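Local structure of LC-Est1C (Uncultured organism, 3WYD) at residues M94-I97 / A98-R102. The protein is a metagenome-derived esterase of the alpha/beta hydrolase fold that hydrolyses carboxylic ester bonds. Numbering follows the deposited sequence.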
ATOM      1  N   MET A  94      15.274  -1.689   8.089  1.00 18.97           N
ATOM      2  CA  MET A  94      16.174  -2.027   9.174  1.00 18.74           C
ATOM      3  C   MET A  94      17.594  -1.614   8.871  1.00 18.04           C
ATOM      4  O   MET A  94      18.335  -1.220   9.760  1.00 19.06           O
ATOM      5  CB  MET A  94      16.075  -3.514   9.533  1.00 20.05           C
ATOM      6  CG  MET A  94      14.651  -3.961   9.981  1.00 22.32           C
ATOM      7  SD  MET A  94      13.869  -2.927  11.270  1.00 20.29           S
ATOM      8  CE  MET A  94      14.975  -3.204  12.630  1.00 17.53           C
ATOM      9  N   ASP A  95      17.941  -1.648   7.599  1.00 19.43           N
ATOM     10  CA  ASP A  95      19.269  -1.230   7.172  1.00 20.36           C
ATOM     11  C   ASP A  95      19.467   0.276   7.333  1.00 19.08           C
ATOM     12  O   ASP A  95      20.552   0.735   7.715  1.00 20.12           O
ATOM     13  CB  ASP A  95      19.520  -1.634   5.725  1.00 22.17           C
ATOM     14  CG  ASP A  95      19.807  -3.119   5.564  1.00 23.94           C
ATOM     15  OD1 ASP A  95      19.991  -3.836   6.575  1.00 27.51           O
ATOM     16  OD2 ASP A  95      19.841  -3.565   4.407  1.00 33.95           O
ATOM     17  N   VAL A  96      18.419   1.061   7.062  1.00 20.25           N
ATOM     18  CA  VAL A  96      18.451   2.488   7.356  1.00 19.60           C
ATOM     19  C   VAL A  96      18.669   2.755   8.835  1.00 17.75           C
ATOM     20  O   VAL A  96      19.549   3.537   9.218  1.00 17.92           O
ATOM     21  CB  VAL A  96      17.156   3.185   6.901  1.00 19.31           C
ATOM     22  CG1 VAL A  96      17.103   4.626   7.422  1.00 20.14           C
ATOM     23  CG2 VAL A  96      17.031   3.104   5.395  1.00 22.22           C
ATOM     24  N   ILE A  97      17.967   2.007   9.700  1.00 18.01           N
ATOM     25  CA  ILE A  97      18.155   2.167  11.128  1.00 17.01           C
ATOM     26  C   ILE A  97      19.616   1.886  11.506  1.00 16.01           C
ATOM     27  O   ILE A  97      20.193   2.619  12.308  1.00 16.84           O
ATOM     28  CB  ILE A  97      17.158   1.290  11.977  1.00 15.48           C
ATOM     29  CG1 ILE A  97      15.710   1.794  11.804  1.00 19.08           C
ATOM     30  CG2 ILE A  97      17.550   1.276  13.467  1.00 16.29           C
ATOM     31  CD1 ILE A  97      14.620   0.757  12.217  1.00 17.96           C
ATOM     32  N   ALA A  98      20.179   0.796  10.968  1.00 20.34           N
ATOM     33  CA  ALA A  98      21.515   0.380  11.372  1.00 20.61           C
ATOM     34  C   ALA A  98      22.527   1.410  10.894  1.00 20.75           C
ATOM     35  O   ALA A  98      23.415   1.790  11.662  1.00 23.65           O
ATOM     36  CB  ALA A  98      21.846  -1.021  10.844  1.00 20.61           C
ATOM     37  N   GLU A  99      22.330   1.945   9.700  1.00 20.02           N
ATOM     38  CA  GLU A  99      23.259   2.978   9.221  1.00 19.43           C
ATOM     39  C   GLU A  99      23.183   4.246  10.086  1.00 20.35           C
ATOM     40  O   GLU A  99      24.186   4.844  10.448  1.00 19.92           O
ATOM     41  CB  GLU A  99      22.986   3.321   7.779  1.00 20.50           C
ATOM     42  CG  GLU A  99      23.998   4.282   7.204  1.00 21.41           C
ATOM     43  CD  GLU A  99      23.793   4.437   5.718  1.00 25.37           C
ATOM     44  OE1 GLU A  99      24.306   3.594   4.965  1.00 35.41           O
ATOM     45  OE2 GLU A  99      23.094   5.383   5.306  1.00 28.74           O
ATOM     46  N   VAL A 100      21.971   4.682  10.420  1.00 17.09           N
ATOM     47  CA  VAL A 100      21.846   5.855  11.246  1.00 17.43           C
ATOM     48  C   VAL A 100      22.505   5.626  12.610  1.00 19.70           C
ATOM     49  O   VAL A 100      23.123   6.529  13.159  1.00 19.58           O
ATOM     50  CB  VAL A 100      20.352   6.304  11.386  1.00 17.59           C
ATOM     51  CG1 VAL A 100      20.197   7.379  12.415  1.00 16.82           C
ATOM     52  CG2 VAL A 100      19.814   6.756  10.011  1.00 17.97           C
ATOM     53  N   ARG A 101      22.344   4.421  13.172  1.00 16.44           N
ATOM     54  CA  ARG A 101      22.917   4.133  14.483  1.00 19.36           C
ATOM     55  C   ARG A 101      24.451   4.056  14.459  1.00 19.35           C
ATOM     56  O   ARG A 101      25.079   4.444  15.441  1.00 20.96           O
ATOM     57  CB  ARG A 101      22.322   2.848  15.069  1.00 16.80           C
ATOM     58  CG  ARG A 101      20.822   2.959  15.336  1.00 17.57           C
ATOM     59  CD  ARG A 101      20.277   1.622  15.842  1.00 20.98           C
ATOM     60  NE  ARG A 101      20.684   1.337  17.222  1.00 23.19           N
ATOM     61  CZ  ARG A 101      20.254   0.273  17.893  1.00 24.00           C
ATOM     62  NH1 ARG A 101      19.512  -0.620  17.263  1.00 20.80           N
ATOM     63  NH2 ARG A 101      20.574   0.108  19.169  1.00 29.18           N
ATOM     64  N   ARG A 102      25.003   3.737  13.288  1.00 21.59           N
ATOM     65  CA  ARG A 102      26.461   3.837  13.037  1.00 23.08           C
ATOM     66  C   ARG A 102      26.924   5.293  12.995  1.00 24.06           C
ATOM     67  O   ARG A 102      27.933   5.664  13.620  1.00 25.40           O
ATOM     68  CB  ARG A 102      26.848   3.120  11.738  1.00 24.30           C
ATOM     69  CG  ARG A 102      26.969   1.595  11.875  1.00 29.36           C
ATOM     70  CD  ARG A 102      27.760   0.958  10.727  1.00 31.21           C
ATOM     71  NE  ARG A 102      27.139   1.158   9.415  1.00 34.56           N
ATOM     72  CZ  ARG A 102      26.065   0.495   8.995  1.00 37.49           C
ATOM     73  NH1 ARG A 102      25.510  -0.421   9.779  1.00 36.18           N
ATOM     74  NH2 ARG A 102      25.557   0.727   7.788  1.00 35.08           N
TER
HETATM   75  O   HOH W   1      22.995  -0.740   7.076  1.00 25.58           O
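Ile97 and Arg101, one helical turn apart, lie side by side and point the same way, the methyl CG2 of Ile97 3.6 Å from CD of Arg101. With CG2 anti to its own backbone N (CG1 at chi1 -67°), the isoleucine turns this branch along the arginine chain. Arg101 CG also packs 3.1 Å from Ile97 O, the carbonyl oxygen that accepts the bond from Arg101 N. Ile97, Val96 and Val100 form the tight, buried side: CG2 of Val100 presses to 3.3 Å from Val96 O and makes an apolar contact with Val96 CG1 at 4.3 Å. The N-H of Val100 reaches Val96 O in a nearly straight bond (N-H...O 169°), one of four i to i+4 bonds from 98-101 back to 94-97. In the alpha/beta hydrolase fold, helix 88-103 packs here against the central sheet: Ile97 touches Ile41 and Val100 touches Leu39, both of strand 37-43, and the two valines also pack on Tyr23. On the solvent side Asp95 and Arg102 are exposed, and a water rather than direct side-chain packing links Asp95 O, which also takes the N-H of Glu99 at 2.9 Å, to Arg102 NH2. The guanidinium lays one face, near its rim, over CA of Glu99 (3.5 Å above the plane), whereas the extended Glu99 chain, CG anti to the backbone N (chi1 -175°), carries OE2 to a hydrogen bond with the Tyr23 hydroxyl.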